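Side-chain contacts in BfpC (PDB 3VHJ), which is a membrane protein essential for type IV pilus biogenesis, represented here by its N-terminal cytoplasmic domain: residues A119-F122 with F123-V127; T28-T31 with N32-L35; F113-K116 with D117-K120. The protein carries 1 engineered substitution. All coordinates share one frame; numbering follows the deposited sequence.

Contact 1 (A119-F122 with F123-V127); sequences AKKF and FFDHV
The rings of F122 and H126, one helical turn apart, meet with their planes inclined at 51° and their centroids 5.2 Å apart, an oblique pairing. The closest atoms are F122 CD1 and H126 CD2, 3.7 Å apart, while H126 CB lies over a face of the phenyl ring. The other long side of that ring serves V127, whose CG2 lies 3.6 Å from F122 CE2. In F122, CG lies anti to the backbone N (chi1 -175°), a setting that puts the ring where H126 and V127 reach it; V98 of strand 96-101 touches it too. Cutting this side chain back to an alanine would probably leave the imidazole freer to turn and open a gap beside V127 and V98.

On the outer side, a bend at the end of K121 (chi4 54°) brings NZ back to D125 OD2 at 3.2 Å, a salt bridge received on the syn side of the carboxylate, slightly out of its plane. K120 instead lies alongside F124, pointing the same way: its CG sits in the ring plane at the edge, and its CE is 3.5 Å from F124 CE1. Meanwhile A119, F123 and V127 face strands 85-90 and 96-101. This distribution is characteristic of an amphipathic helix laid on a beta-sheet, with i to i+4 side-chain pairs along its outer surface.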
ATOM      1  N   ALA A 119      -9.482  -1.222 -11.293  1.00 26.41           N
ATOM      2  CA  ALA A 119      -8.075  -1.132 -10.922  1.00 24.86           C
ATOM      3  C   ALA A 119      -7.272  -0.516 -12.061  1.00 25.91           C
ATOM      4  O   ALA A 119      -6.431   0.356 -11.844  1.00 23.53           O
ATOM      5  CB  ALA A 119      -7.536  -2.517 -10.591  1.00 23.68           C
ATOM      6  N   LYS A 120      -7.536  -0.979 -13.280  1.00 25.74           N
ATOM      7  CA  LYS A 120      -6.849  -0.459 -14.454  1.00 27.08           C
ATOM      8  C   LYS A 120      -7.163   1.030 -14.607  1.00 25.63           C
ATOM      9  O   LYS A 120      -6.271   1.842 -14.850  1.00 25.44           O
ATOM     10  CB  LYS A 120      -7.293  -1.232 -15.709  1.00 29.42           C
ATOM     11  CG  LYS A 120      -6.446  -0.958 -16.951  1.00 35.84           C
ATOM     12  CD  LYS A 120      -6.889  -1.812 -18.140  1.00 38.86           C
ATOM     13  CE  LYS A 120      -6.059  -1.494 -19.386  1.00 43.72           C
ATOM     14  NZ  LYS A 120      -6.407  -2.357 -20.556  1.00 44.51           N
ATOM     15  N   LYS A 121      -8.433   1.387 -14.441  1.00 25.53           N
ATOM     16  CA  LYS A 121      -8.854   2.778 -14.563  1.00 26.64           C
ATOM     17  C   LYS A 121      -8.193   3.681 -13.515  1.00 26.64           C
ATOM     18  O   LYS A 121      -7.795   4.806 -13.822  1.00 25.30           O
ATOM     19  CB  LYS A 121     -10.381   2.880 -14.453  1.00 29.16           C
ATOM     20  CG  LYS A 121     -10.930   4.300 -14.559  1.00 33.51           C
ATOM     21  CD  LYS A 121     -12.454   4.313 -14.539  1.00 37.10           C
ATOM     22  CE  LYS A 121     -13.000   5.732 -14.576  1.00 39.69           C
ATOM     23  NZ  LYS A 121     -12.469   6.511 -15.734  1.00 40.72           N
ATOM     24  N   PHE A 122      -8.078   3.192 -12.283  1.00 24.67           N
ATOM     25  CA  PHE A 122      -7.457   3.983 -11.222  1.00 23.46           C
ATOM     26  C   PHE A 122      -5.977   4.176 -11.540  1.00 22.35           C
ATOM     27  O   PHE A 122      -5.428   5.268 -11.395  1.00 22.27           O
ATOM     28  CB  PHE A 122      -7.594   3.275  -9.875  1.00 22.42           C
ATOM     29  CG  PHE A 122      -7.073   4.078  -8.722  1.00 22.75           C
ATOM     30  CD1 PHE A 122      -7.850   5.082  -8.151  1.00 23.04           C
ATOM     31  CD2 PHE A 122      -5.794   3.856  -8.227  1.00 22.47           C
ATOM     32  CE1 PHE A 122      -7.355   5.857  -7.099  1.00 23.97           C
ATOM     33  CE2 PHE A 122      -5.288   4.625  -7.177  1.00 25.30           C
ATOM     34  CZ  PHE A 122      -6.072   5.629  -6.612  1.00 25.40           C
ATOM     35  N   PHE A 123      -5.346   3.092 -11.975  1.00 21.42           N
ATOM     36  CA  PHE A 123      -3.938   3.077 -12.334  1.00 22.05           C
ATOM     37  C   PHE A 123      -3.619   4.137 -13.385  1.00 23.70           C
ATOM     38  O   PHE A 123      -2.711   4.955 -13.209  1.00 21.84           O
ATOM     39  CB  PHE A 123      -3.590   1.686 -12.864  1.00 21.62           C
ATOM     40  CG  PHE A 123      -2.166   1.532 -13.312  1.00 22.69           C
ATOM     41  CD1 PHE A 123      -1.117   1.636 -12.400  1.00 23.45           C
ATOM     42  CD2 PHE A 123      -1.876   1.224 -14.638  1.00 22.79           C
ATOM     43  CE1 PHE A 123       0.196   1.430 -12.801  1.00 21.75           C
ATOM     44  CE2 PHE A 123      -0.563   1.014 -15.051  1.00 23.01           C
ATOM     45  CZ  PHE A 123       0.476   1.116 -14.129  1.00 24.43           C
ATOM     46  N   PHE A 124      -4.367   4.121 -14.483  1.00 24.37           N
ATOM     47  CA  PHE A 124      -4.151   5.082 -15.557  1.00 25.16           C
ATOM     48  C   PHE A 124      -4.509   6.516 -15.185  1.00 24.26           C
ATOM     49  O   PHE A 124      -3.763   7.440 -15.489  1.00 25.06           O
ATOM     50  CB  PHE A 124      -4.950   4.683 -16.801  1.00 26.69           C
ATOM     51  CG  PHE A 124      -4.291   3.624 -17.630  1.00 28.00           C
ATOM     52  CD1 PHE A 124      -4.836   2.350 -17.719  1.00 29.70           C
ATOM     53  CD2 PHE A 124      -3.123   3.906 -18.334  1.00 29.19           C
ATOM     54  CE1 PHE A 124      -4.228   1.363 -18.503  1.00 29.67           C
ATOM     55  CE2 PHE A 124      -2.508   2.931 -19.117  1.00 30.77           C
ATOM     56  CZ  PHE A 124      -3.064   1.656 -19.202  1.00 30.09           C
ATOM     57  N   ASP A 125      -5.648   6.704 -14.528  1.00 24.70           N
ATOM     58  CA  ASP A 125      -6.080   8.047 -14.166  1.00 24.58           C
ATOM     59  C   ASP A 125      -5.264   8.736 -13.077  1.00 24.19           C
ATOM     60  O   ASP A 125      -5.087   9.950 -13.117  1.00 24.12           O
ATOM     61  CB  ASP A 125      -7.552   8.049 -13.737  1.00 26.25           C
ATOM     62  CG  ASP A 125      -8.494   7.620 -14.851  1.00 31.02           C
ATOM     63  OD1 ASP A 125      -8.194   7.886 -16.032  1.00 33.87           O
ATOM     64  OD2 ASP A 125      -9.547   7.026 -14.535  1.00 34.48           O
ATOM     65  N   HIS A 126      -4.746   7.978 -12.117  1.00 23.13           N
ATOM     66  CA  HIS A 126      -4.017   8.611 -11.021  1.00 23.15           C
ATOM     67  C   HIS A 126      -2.619   8.120 -10.680  1.00 22.15           C
ATOM     68  O   HIS A 126      -1.858   8.842 -10.043  1.00 22.05           O
ATOM     69  CB  HIS A 126      -4.855   8.518  -9.744  1.00 24.64           C
ATOM     70  CG  HIS A 126      -6.262   8.998  -9.903  1.00 25.87           C
ATOM     71  ND1 HIS A 126      -6.581  10.329 -10.051  1.00 27.31           N
ATOM     72  CD2 HIS A 126      -7.435   8.321  -9.943  1.00 27.35           C
ATOM     73  CE1 HIS A 126      -7.891  10.455 -10.174  1.00 27.83           C
ATOM     74  NE2 HIS A 126      -8.432   9.250 -10.113  1.00 28.92           N
ATOM     75  N   VAL A 127      -2.267   6.912 -11.095  1.00 20.20           N
ATOM     76  CA  VAL A 127      -0.973   6.367 -10.714  1.00 20.16           C
ATOM     77  C   VAL A 127       0.144   6.342 -11.745  1.00 19.17           C
ATOM     78  O   VAL A 127       1.191   6.944 -11.547  1.00 20.77           O
ATOM     79  CB  VAL A 127      -1.152   4.932 -10.167  1.00 18.79           C
ATOM     80  CG1 VAL A 127       0.181   4.390  -9.652  1.00 17.06           C
ATOM     81  CG2 VAL A 127      -2.210   4.935  -9.073  1.00 17.96           C
TER

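Contact 2 (T28-T31 with N32-L35); sequences TETT and NQAL
T30 carries OG1 between its own backbone N and carbonyl carbon (chi1 64°), while Q33 sets CG anti to its carbonyl carbon (chi1 -71°) and extends back from there toward the start of the helix. The two settings let each residue serve the other's backbone. T30 OG1 accepts from the backbone N of Q33 at 3.1 Å; in return, Q33 OE1 accepts from the backbone N of T30 at 3.2 Å. The second bond is nearly straight, with an N-H...O angle of 173°, and lies in the amide's carbonyl plane on a lone pair, which probably limits how freely the glutamine amide can turn. A weak bond from T30 OG1 to Q33 OE1, 3.3 Å long, may add a little to that restraint.

E29 reaches the helix from the preceding loop by an extended chain. Its OE1 lies 3.1 Å from A34 CA, against backbone rather than in a hydrogen bond to A34 N. Its negative charge near the helix's amino end is probably favourable, and a long, weak ion pair with K37 may add to this. Regular helical bonding has begun here, as A34 N to T30 O at 3.0 Å and L35 N to T31 O at 2.9 Å show. T31 and L35 touch both strands 46-52 and 55-60, at V49 among others, and A34 touches F58. The reciprocal pair of bonds between T30 and Q33 defines a capping box, with T30 as N-cap of helix 31-42.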
ATOM      1  N   THR A  28       5.745  21.117  11.572  1.00 32.87           N
ATOM      2  CA  THR A  28       6.192  20.835  12.931  1.00 32.64           C
ATOM      3  C   THR A  28       5.393  19.713  13.570  1.00 31.94           C
ATOM      4  O   THR A  28       5.513  19.453  14.771  1.00 32.67           O
ATOM      5  CB  THR A  28       6.053  22.071  13.825  1.00 32.93           C
ATOM      6  OG1 THR A  28       4.671  22.443  13.903  1.00 34.56           O
ATOM      7  CG2 THR A  28       6.870  23.231  13.262  1.00 33.07           C
ATOM      8  N   GLU A  29       4.568  19.051  12.771  1.00 29.05           N
ATOM      9  CA  GLU A  29       3.754  17.960  13.282  1.00 28.07           C
ATOM     10  C   GLU A  29       4.612  16.704  13.394  1.00 25.82           C
ATOM     11  O   GLU A  29       5.391  16.392  12.493  1.00 24.89           O
ATOM     12  CB  GLU A  29       2.577  17.697  12.335  1.00 29.55           C
ATOM     13  CG  GLU A  29       1.433  16.894  12.942  1.00 29.82           C
ATOM     14  CD  GLU A  29       0.380  16.498  11.915  1.00 31.08           C
ATOM     15  OE1 GLU A  29      -0.700  16.029  12.326  1.00 34.43           O
ATOM     16  OE2 GLU A  29       0.638  16.643  10.699  1.00 30.12           O
ATOM     17  N   THR A  30       4.478  15.996  14.507  1.00 23.96           N
ATOM     18  CA  THR A  30       5.223  14.764  14.705  1.00 21.13           C
ATOM     19  C   THR A  30       4.418  13.635  14.068  1.00 20.86           C
ATOM     20  O   THR A  30       3.225  13.787  13.786  1.00 17.11           O
ATOM     21  CB  THR A  30       5.402  14.434  16.198  1.00 21.67           C
ATOM     22  OG1 THR A  30       4.119  14.204  16.790  1.00 20.88           O
ATOM     23  CG2 THR A  30       6.104  15.575  16.918  1.00 21.71           C
ATOM     24  N   THR A  31       5.078  12.508  13.840  1.00 19.35           N
ATOM     25  CA  THR A  31       4.428  11.345  13.257  1.00 19.12           C
ATOM     26  C   THR A  31       3.324  10.882  14.197  1.00 20.53           C
ATOM     27  O   THR A  31       2.224  10.530  13.756  1.00 19.46           O
ATOM     28  CB  THR A  31       5.451  10.210  13.054  1.00 19.30           C
ATOM     29  OG1 THR A  31       6.374  10.602  12.038  1.00 17.59           O
ATOM     30  CG2 THR A  31       4.768   8.913  12.647  1.00 20.58           C
ATOM     31  N   ASN A  32       3.609  10.905  15.497  1.00 18.86           N
ATOM     32  CA  ASN A  32       2.632  10.476  16.485  1.00 20.21           C
ATOM     33  C   ASN A  32       1.364  11.325  16.431  1.00 19.45           C
ATOM     34  O   ASN A  32       0.261  10.803  16.537  1.00 21.16           O
ATOM     35  CB  ASN A  32       3.233  10.528  17.895  1.00 21.10           C
ATOM     36  CG  ASN A  32       2.330   9.884  18.933  1.00 24.51           C
ATOM     37  OD1 ASN A  32       2.042   8.688  18.865  1.00 26.28           O
ATOM     38  ND2 ASN A  32       1.872  10.676  19.897  1.00 22.71           N
ATOM     39  N   GLN A  33       1.520  12.632  16.265  1.00 21.03           N
ATOM     40  CA  GLN A  33       0.359  13.515  16.196  1.00 22.23           C
ATOM     41  C   GLN A  33      -0.434  13.285  14.923  1.00 21.95           C
ATOM     42  O   GLN A  33      -1.663  13.204  14.947  1.00 20.85           O
ATOM     43  CB  GLN A  33       0.793  14.973  16.248  1.00 21.91           C
ATOM     44  CG  GLN A  33       1.297  15.412  17.596  1.00 25.71           C
ATOM     45  CD  GLN A  33       1.757  16.845  17.572  1.00 27.34           C
ATOM     46  OE1 GLN A  33       2.691  17.195  16.850  1.00 29.05           O
ATOM     47  NE2 GLN A  33       1.098  17.689  18.351  1.00 29.78           N
ATOM     48  N   ALA A  34       0.277  13.189  13.808  1.00 22.06           N
ATOM     49  CA  ALA A  34      -0.362  12.970  12.521  1.00 21.11           C
ATOM     50  C   ALA A  34      -1.157  11.671  12.545  1.00 21.55           C
ATOM     51  O   ALA A  34      -2.300  11.631  12.098  1.00 23.16           O
ATOM     52  CB  ALA A  34       0.690  12.931  11.416  1.00 22.47           C
ATOM     53  N   LEU A  35      -0.555  10.609  13.072  1.00 20.51           N
ATOM     54  CA  LEU A  35      -1.230   9.320  13.140  1.00 21.05           C
ATOM     55  C   LEU A  35      -2.500   9.386  13.971  1.00 22.23           C
ATOM     56  O   LEU A  35      -3.560   8.936  13.540  1.00 20.51           O
ATOM     57  CB  LEU A  35      -0.303   8.253  13.727  1.00 19.52           C
ATOM     58  CG  LEU A  35      -0.961   6.907  14.044  1.00 20.30           C
ATOM     59  CD1 LEU A  35      -1.599   6.331  12.789  1.00 20.26           C
ATOM     60  CD2 LEU A  35       0.083   5.948  14.603  1.00 23.43           C
TER

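Contact 3 (F113-K116 with D117-K120); sequences FHSK and DDAK
F113 lays one ring face on A119: the alanine CA stands 3.8 Å from the ring centroid, only 15° off the normal, a CH-pi contact. A119 CB adds apolar packing, 3.5 Å from F113 CD1, and D118 CB borders the other long side of the ring at 3.9 Å from CD2. Setting CG anti to the carbonyl carbon (chi1 -50°) folds the ring under the first turn of the helix, where V98 of the neighbouring strand also meets it.

The opposite character prevails around S115, where water takes part. S115 OG receives D118 N at 3.3 Å, a rather long bond but a straight one (170°). One water accepts from S115 N and donates to D118 OD1, 2.8 Å away, thus bridging the loop backbone to the carboxylate. A second water spans S115 OG and D117 OD2. The two aspartates probably gain from the positive end of the helix. K116 is fully extended and its NZ forms a salt bridge with D141, staying 6.7 Å from K120 NZ. Together these features mark a serine N-cap at a strand-to-helix turn, with just two residues between strand 107-113 and helix 116-127.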
ATOM      1  N   PHE A 113      -8.902  -3.601  -5.404  1.00 20.95           N
ATOM      2  CA  PHE A 113     -10.174  -3.579  -6.124  1.00 22.28           C
ATOM      3  C   PHE A 113     -10.598  -5.006  -6.422  1.00 22.69           C
ATOM      4  O   PHE A 113      -9.757  -5.865  -6.660  1.00 22.51           O
ATOM      5  CB  PHE A 113     -10.039  -2.862  -7.475  1.00 22.40           C
ATOM      6  CG  PHE A 113      -9.388  -1.518  -7.397  1.00 23.04           C
ATOM      7  CD1 PHE A 113      -8.008  -1.405  -7.264  1.00 21.91           C
ATOM      8  CD2 PHE A 113     -10.156  -0.361  -7.455  1.00 22.32           C
ATOM      9  CE1 PHE A 113      -7.402  -0.154  -7.191  1.00 23.68           C
ATOM     10  CE2 PHE A 113      -9.559   0.892  -7.383  1.00 23.72           C
ATOM     11  CZ  PHE A 113      -8.182   0.995  -7.250  1.00 23.08           C
ATOM     12  N   HIS A 114     -11.896  -5.271  -6.414  1.00 26.00           N
ATOM     13  CA  HIS A 114     -12.339  -6.617  -6.747  1.00 29.21           C
ATOM     14  C   HIS A 114     -12.473  -6.715  -8.261  1.00 30.19           C
ATOM     15  O   HIS A 114     -12.526  -7.810  -8.823  1.00 31.73           O
ATOM     16  CB  HIS A 114     -13.666  -6.947  -6.057  1.00 32.50           C
ATOM     17  CG  HIS A 114     -13.512  -7.290  -4.607  1.00 36.79           C
ATOM     18  ND1 HIS A 114     -12.531  -8.144  -4.149  1.00 38.15           N
ATOM     19  CD2 HIS A 114     -14.202  -6.886  -3.514  1.00 37.78           C
ATOM     20  CE1 HIS A 114     -12.621  -8.249  -2.834  1.00 38.58           C
ATOM     21  NE2 HIS A 114     -13.626  -7.495  -2.425  1.00 38.91           N
ATOM     22  N   SER A 115     -12.490  -5.555  -8.912  1.00 30.16           N
ATOM     23  CA  SER A 115     -12.615  -5.473 -10.367  1.00 30.54           C
ATOM     24  C   SER A 115     -11.341  -5.005 -11.058  1.00 29.87           C
ATOM     25  O   SER A 115     -10.757  -3.985 -10.689  1.00 28.40           O
ATOM     26  CB  SER A 115     -13.757  -4.524 -10.739  1.00 31.25           C
ATOM     27  OG  SER A 115     -13.638  -4.096 -12.082  1.00 32.95           O
ATOM     28  N   LYS A 116     -10.923  -5.756 -12.073  1.00 29.31           N
ATOM     29  CA  LYS A 116      -9.728  -5.424 -12.831  1.00 29.43           C
ATOM     30  C   LYS A 116      -9.917  -4.112 -13.596  1.00 29.83           C
ATOM     31  O   LYS A 116      -8.999  -3.301 -13.688  1.00 27.87           O
ATOM     32  CB  LYS A 116      -9.399  -6.555 -13.808  1.00 31.36           C
ATOM     33  CG  LYS A 116      -8.210  -6.269 -14.713  1.00 33.63           C
ATOM     34  CD  LYS A 116      -7.937  -7.428 -15.661  1.00 36.95           C
ATOM     35  CE  LYS A 116      -6.743  -7.136 -16.554  1.00 39.41           C
ATOM     36  NZ  LYS A 116      -6.418  -8.277 -17.456  1.00 40.91           N
ATOM     37  N   ASP A 117     -11.110  -3.900 -14.146  1.00 30.06           N
ATOM     38  CA  ASP A 117     -11.378  -2.675 -14.894  1.00 30.51           C
ATOM     39  C   ASP A 117     -11.245  -1.443 -14.011  1.00 28.66           C
ATOM     40  O   ASP A 117     -10.666  -0.439 -14.422  1.00 28.09           O
ATOM     41  CB  ASP A 117     -12.772  -2.716 -15.525  1.00 33.84           C
ATOM     42  CG  ASP A 117     -12.855  -3.701 -16.675  1.00 38.29           C
ATOM     43  OD1 ASP A 117     -11.967  -3.656 -17.554  1.00 40.13           O
ATOM     44  OD2 ASP A 117     -13.805  -4.515 -16.703  1.00 42.88           O
ATOM     45  N   ASP A 118     -11.782  -1.521 -12.797  1.00 27.99           N
ATOM     46  CA  ASP A 118     -11.699  -0.405 -11.857  1.00 27.61           C
ATOM     47  C   ASP A 118     -10.243  -0.145 -11.466  1.00 26.25           C
ATOM     48  O   ASP A 118      -9.829   1.002 -11.315  1.00 25.98           O
ATOM     49  CB  ASP A 118     -12.517  -0.714 -10.601  1.00 28.75           C
ATOM     50  CG  ASP A 118     -13.999  -0.825 -10.886  1.00 33.64           C
ATOM     51  OD1 ASP A 118     -14.754  -1.211  -9.971  1.00 34.41           O
ATOM     52  OD2 ASP A 118     -14.407  -0.520 -12.026  1.00 33.96           O
ATOM     53  N   ALA A 119      -9.482  -1.222 -11.293  1.00 26.41           N
ATOM     54  CA  ALA A 119      -8.075  -1.132 -10.922  1.00 24.86           C
ATOM     55  C   ALA A 119      -7.272  -0.516 -12.061  1.00 25.91           C
ATOM     56  O   ALA A 119      -6.431   0.356 -11.844  1.00 23.53           O
ATOM     57  CB  ALA A 119      -7.536  -2.517 -10.591  1.00 23.68           C
ATOM     58  N   LYS A 120      -7.536  -0.979 -13.280  1.00 25.74           N
ATOM     59  CA  LYS A 120      -6.849  -0.459 -14.454  1.00 27.08           C
ATOM     60  C   LYS A 120      -7.163   1.030 -14.607  1.00 25.63           C
ATOM     61  O   LYS A 120      -6.271   1.842 -14.850  1.00 25.44           O
ATOM     62  CB  LYS A 120      -7.293  -1.232 -15.709  1.00 29.42           C
ATOM     63  CG  LYS A 120      -6.446  -0.958 -16.951  1.00 35.84           C
ATOM     64  CD  LYS A 120      -6.889  -1.812 -18.140  1.00 38.86           C
ATOM     65  CE  LYS A 120      -6.059  -1.494 -19.386  1.00 43.72           C
ATOM     66  NZ  LYS A 120      -6.407  -2.357 -20.556  1.00 44.51           N
TER
HETATM   67  O   HOH W   1     -13.386  -2.721  -8.106  1.00 38.53           O
HETATM   68  O   HOH W   2     -13.705  -6.135 -14.392  1.00 39.79           O

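How the contacts relate
Contacts 1 and 3 belong to the same helix, 116-127, and share A119 and K120; their centres are 9 Å apart and they touch where F122 CB meets F113 CZ at 3.5 Å. Contact 3 lies at the surface, where that helix starts, and pairs ring packing with water bridges; contact 1 covers later turns and relies on rings and one salt bridge. Contacts 1 and 2 are both partly buried. Contact 2 stands apart, about 22 Å from contact 3 at the nearest atoms and across the chain's centre from it, on helix 31-42 and a different sheet. Contacts 2 and 3 both cap helices with a hydroxyl, but only contact 2 returns the bond through a side-chain amide.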